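Local coordinates for CrmK (Actinoalloteichus sp. WH1-2216-6, PDB 5I1V), which is a flavin-dependent oxidase with covalently bound FAD that takes part in recycling shunt products during caerulomycin biosynthesis, at residues A[385-390]-A[394-399]; A[248-253]-A[262-267]. All blocks are in the same frame, centred on the assembly; numbering follows the deposited sequence.

Interaction 1 of 2, residues A[385-390]-A[394-399]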
# COMPACT_ATOMS: atom_id res chain seq x y z
N ASN A 385 0.85 23.40 -19.20
CA ASN A 385 1.48 24.33 -20.14
C ASN A 385 0.72 25.62 -20.36
O ASN A 385 0.96 26.29 -21.35
CB ASN A 385 1.75 23.64 -21.48
CG ASN A 385 2.81 22.57 -21.37
OD1 ASN A 385 3.75 22.68 -20.54
ND2 ASN A 385 2.69 21.54 -22.15
N THR A 386 -0.16 25.99 -19.44
CA THR A 386 -0.90 27.25 -19.56
C THR A 386 -0.54 28.22 -18.45
O THR A 386 -1.14 29.29 -18.32
CB THR A 386 -2.43 27.01 -19.54
OG1 THR A 386 -2.83 26.44 -18.29
CG2 THR A 386 -2.86 26.11 -20.68
N VAL A 387 0.43 27.85 -17.63
CA VAL A 387 0.91 28.72 -16.58
C VAL A 387 1.97 29.59 -17.21
O VAL A 387 2.56 29.25 -18.23
CB VAL A 387 1.55 27.97 -15.39
CG1 VAL A 387 0.58 27.00 -14.77
CG2 VAL A 387 2.79 27.22 -15.82
N ASP A 388 2.21 30.73 -16.57
CA ASP A 388 3.38 31.51 -16.87
C ASP A 388 4.62 30.68 -16.49
O ASP A 388 4.87 30.50 -15.29
CB ASP A 388 3.31 32.78 -16.01
CG ASP A 388 4.51 33.69 -16.22
OD1 ASP A 388 5.38 33.31 -17.05
OD2 ASP A 388 4.59 34.74 -15.54
N PRO A 389 5.39 30.15 -17.48
CA PRO A 389 6.45 29.21 -17.03
C PRO A 389 7.54 29.82 -16.16
O PRO A 389 8.19 29.11 -15.39
CB PRO A 389 7.05 28.65 -18.33
CG PRO A 389 6.57 29.54 -19.42
CD PRO A 389 5.40 30.36 -18.94
N ALA A 390 7.74 31.13 -16.26
CA ALA A 390 8.75 31.84 -15.46
C ALA A 390 8.44 31.80 -13.98
O ALA A 390 9.36 31.99 -13.16
CB ALA A 390 8.83 33.28 -15.90
N VAL A 394 10.30 24.58 -12.50
CA VAL A 394 10.17 23.39 -13.34
C VAL A 394 10.20 23.71 -14.83
O VAL A 394 9.47 24.61 -15.28
CB VAL A 394 8.84 22.62 -13.10
CG1 VAL A 394 8.85 21.31 -13.87
CG2 VAL A 394 8.63 22.31 -11.65
N PRO A 395 11.00 22.96 -15.62
CA PRO A 395 10.88 23.09 -17.08
C PRO A 395 9.48 22.79 -17.54
O PRO A 395 8.80 21.93 -16.99
CB PRO A 395 11.81 21.98 -17.60
CG PRO A 395 12.87 21.91 -16.57
CD PRO A 395 12.11 22.03 -15.29
N ARG A 396 9.00 23.54 -18.50
CA ARG A 396 7.72 23.22 -19.07
C ARG A 396 7.86 23.15 -20.58
O ARG A 396 8.84 23.61 -21.12
CB ARG A 396 6.70 24.22 -18.57
CG ARG A 396 6.27 23.87 -17.14
CD ARG A 396 5.31 24.85 -16.59
NE ARG A 396 5.40 24.99 -15.15
CZ ARG A 396 4.42 24.73 -14.28
NH1 ARG A 396 3.25 24.26 -14.67
NH2 ARG A 396 4.61 24.97 -13.01
N GLY A 397 6.87 22.61 -21.26
CA GLY A 397 6.95 22.55 -22.71
C GLY A 397 6.76 21.16 -23.25
O GLY A 397 6.36 21.00 -24.40
N ALA A 398 7.04 20.14 -22.44
CA ALA A 398 6.78 18.77 -22.87
C ALA A 398 5.29 18.53 -23.09
O ALA A 398 4.44 19.02 -22.36
CB ALA A 398 7.35 17.77 -21.87
N SER A 399 4.99 17.76 -24.12
CA SER A 399 3.64 17.31 -24.41
C SER A 399 3.42 15.94 -23.83
O SER A 399 2.29 15.55 -23.57
CB SER A 399 3.45 17.19 -25.94
OG SER A 399 3.60 18.44 -26.54
O HOH W 1 7.73 26.56 -14.76
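Arg-396 points its side chain toward 385-390 and meets Val-387 there. Its CG stands anti to the carbonyl carbon (chi1 -78°) and the chain runs extended to NE, which carries the flat end across Val-387 at about a right angle. CG2 of Val-387 sits over one guanidinium face, off-centre toward the rim, 3.2 Å from Arg-396 NH1. A water lying in the guanidinium plane at its edge accepts from Arg-396 NE; it is 2.7 Å from Val-394 O and 2.7 Å from Pro-389 O, each a possible acceptor. Beyond this contact NH2 forms a salt bridge with Asp-150 and a hydrogen bond with Thr-392 OG1, while NH1 bonds to the carbonyl of Val-384. At Gly-397 the backbone N donates to Asn-385 OD1 (3.2 Å); the bond is bent, 139° at the hydrogen, and the donor lies above the carbonyl plane of the amide. The second bond comes from Ala-398, whose O accepts from Asn-385 ND2 at 3.1 Å along a nearly straight N-H direction (166°), almost within the amide plane. Two bonds thus fix the rotation of the Asn-385 amide. Replacing this asparagine by alanine removes both amide bonds, and would probably leave Gly-397 N and Ala-398 O without these mates. One asparagine amide thus bridges main-chain N-H and C=O groups across the loop that joins strands 374-379 and 400-408 of the antiparallel sheet, with the side chain of Arg-396 about 12 Å from the bound FAD.

Interaction 2 of 2, residues A[248-253]-A[262-267]; sequences LDWQLR and IGLYAL
Trp-250 and Leu-264 make the apolar half of this contact, in which the last turns of helix 237-253 lie against the start of strand 265-271. The indole of Trp-250 leaves the helix with CG anti to the backbone N (chi1 -172°), a setting that extends its six-membered ring toward the loop leading into the strand. There CH2 comes to 4.1 Å from CD1 of Leu-264, and the methyl approaches the ring obliquely while the two side chains cross at about a right angle. Gln-251, next along the helix, supplies the polar half. Its chain takes the other setting, CG beside the backbone N, and is bent at chi2 (-63°), so the amide folds back beside the indole, with Gln-251 CD lying in the ring plane at its edge. From this position NE2 rests 3.9 Å from CB of Ala-266, a van der Waals contact. The amide oxygen is turned to a water, which donates to Gln-251 OE1 at 2.8 Å and to Leu-264 O at 2.7 Å, bridging the helix side chain to the main chain just ahead of the strand. A polar group in a buried contact thereby gains a partner without a direct bond across the interface. Phe-298 of helix 291-303 meets the Trp-250 ring and also touches Gln-251, Leu-264 and Ala-266. Helix 237-253 thus lies with helix 291-303 on one surface of the antiparallel sheet, where strand 265-271 runs between strands 277-285 and 374-379, and Leu-264 and Ala-266 rest on Ile-284 and Ala-282 of the former.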
# COMPACT_ATOMS: atom_id res chain seq x y z
N LEU A 248 1.26 8.23 -30.19
CA LEU A 248 1.95 9.52 -30.16
C LEU A 248 1.20 10.57 -30.97
O LEU A 248 1.03 11.72 -30.50
CB LEU A 248 3.39 9.41 -30.64
CG LEU A 248 4.27 8.46 -29.84
CD1 LEU A 248 5.65 8.36 -30.46
CD2 LEU A 248 4.38 8.85 -28.39
N ASP A 249 0.70 10.19 -32.15
CA ASP A 249 0.01 11.17 -33.01
C ASP A 249 -1.23 11.65 -32.34
O ASP A 249 -1.51 12.85 -32.34
CB ASP A 249 -0.41 10.59 -34.38
CG ASP A 249 0.78 10.25 -35.26
OD1 ASP A 249 1.88 10.83 -35.04
OD2 ASP A 249 0.64 9.36 -36.15
N TRP A 250 -2.01 10.73 -31.79
CA TRP A 250 -3.23 11.12 -31.11
C TRP A 250 -2.88 12.03 -29.91
O TRP A 250 -3.52 13.05 -29.72
CB TRP A 250 -4.06 9.91 -30.65
CG TRP A 250 -5.39 10.25 -30.12
CD1 TRP A 250 -6.58 10.27 -30.79
CD2 TRP A 250 -5.68 10.73 -28.79
NE1 TRP A 250 -7.60 10.70 -29.95
CE2 TRP A 250 -7.06 10.99 -28.72
CE3 TRP A 250 -4.91 10.92 -27.64
CZ2 TRP A 250 -7.69 11.45 -27.55
CZ3 TRP A 250 -5.54 11.40 -26.48
CH2 TRP A 250 -6.90 11.65 -26.45
N GLN A 251 -1.86 11.68 -29.12
CA GLN A 251 -1.53 12.49 -27.94
C GLN A 251 -1.06 13.89 -28.35
O GLN A 251 -1.45 14.90 -27.72
CB GLN A 251 -0.46 11.82 -27.10
CG GLN A 251 -0.87 10.51 -26.47
CD GLN A 251 -2.01 10.68 -25.46
OE1 GLN A 251 -2.28 11.78 -24.95
NE2 GLN A 251 -2.66 9.56 -25.13
N LEU A 252 -0.26 13.98 -29.42
CA LEU A 252 0.23 15.27 -29.87
C LEU A 252 -0.80 16.16 -30.56
O LEU A 252 -0.60 17.36 -30.68
CB LEU A 252 1.47 15.13 -30.71
CG LEU A 252 2.66 14.54 -29.95
CD1 LEU A 252 3.59 13.88 -30.94
CD2 LEU A 252 3.38 15.57 -29.09
N ARG A 253 -1.93 15.59 -30.94
CA ARG A 253 -3.09 16.38 -31.38
C ARG A 253 -3.99 16.75 -30.23
O ARG A 253 -4.90 17.55 -30.42
CB ARG A 253 -3.93 15.60 -32.40
CG ARG A 253 -3.36 15.66 -33.80
CD ARG A 253 -3.78 14.47 -34.66
NE ARG A 253 -5.08 13.94 -34.26
CZ ARG A 253 -5.39 12.65 -34.19
NH1 ARG A 253 -4.51 11.70 -34.50
NH2 ARG A 253 -6.60 12.30 -33.79
N ILE A 262 -8.93 16.71 -23.65
CA ILE A 262 -7.83 16.96 -22.71
C ILE A 262 -8.00 16.18 -21.42
O ILE A 262 -7.00 15.85 -20.77
CB ILE A 262 -7.59 18.46 -22.46
CG1 ILE A 262 -6.24 18.69 -21.73
CG2 ILE A 262 -8.78 19.12 -21.75
CD1 ILE A 262 -5.01 18.15 -22.44
N GLY A 263 -9.24 15.85 -21.10
CA GLY A 263 -9.56 15.12 -19.90
C GLY A 263 -9.19 13.66 -19.97
O GLY A 263 -9.11 13.00 -18.94
N LEU A 264 -8.96 13.15 -21.19
CA LEU A 264 -8.52 11.77 -21.34
C LEU A 264 -7.01 11.64 -21.08
O LEU A 264 -6.18 12.24 -21.77
CB LEU A 264 -8.93 11.24 -22.71
CG LEU A 264 -8.97 9.74 -23.00
CD1 LEU A 264 -9.66 9.47 -24.33
CD2 LEU A 264 -7.58 9.16 -22.99
N TYR A 265 -6.66 10.85 -20.08
CA TYR A 265 -5.27 10.59 -19.68
C TYR A 265 -4.97 9.14 -20.00
O TYR A 265 -5.72 8.24 -19.60
CB TYR A 265 -5.11 10.80 -18.16
CG TYR A 265 -3.82 10.22 -17.62
CD1 TYR A 265 -2.60 10.87 -17.84
CD2 TYR A 265 -3.81 9.03 -16.90
CE1 TYR A 265 -1.42 10.35 -17.37
CE2 TYR A 265 -2.62 8.48 -16.45
CZ TYR A 265 -1.43 9.15 -16.69
OH TYR A 265 -0.24 8.63 -16.22
N ALA A 266 -3.86 8.90 -20.66
CA ALA A 266 -3.48 7.53 -20.96
C ALA A 266 -2.00 7.26 -20.81
O ALA A 266 -1.17 8.15 -21.07
CB ALA A 266 -3.94 7.18 -22.36
N LEU A 267 -1.69 6.03 -20.39
CA LEU A 267 -0.32 5.59 -20.25
C LEU A 267 -0.14 4.27 -21.01
O LEU A 267 -0.86 3.32 -20.77
CB LEU A 267 0.01 5.39 -18.79
CG LEU A 267 1.47 5.10 -18.44
CD1 LEU A 267 1.92 5.72 -17.12
CD2 LEU A 267 1.68 3.61 -18.34
O HOH W 2 -4.04 11.01 -22.92

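How the interactions relate
Along the chain the two contacts come in series, interaction 2 closing before interaction 1 opens, and their centres lie about 17 Å apart. Both are attached to the large antiparallel sheet: interaction 2 packs a helix on strand 265-271, whereas interaction 1 shapes the connection between strands 374-379 and 400-408. Strand 374-379 links them, being flanked in the sheet by 265-271 and 400-408. The contacts also meet directly, as Ser-399 CB packs 3.5 Å from Leu-252 CD2. The helix packed on the sheet thus abuts a loop whose Ala-398 and Arg-396 side chains lie about 9 Å from those of the FAD-binding Tyr-446 and Tyr-138, respectively.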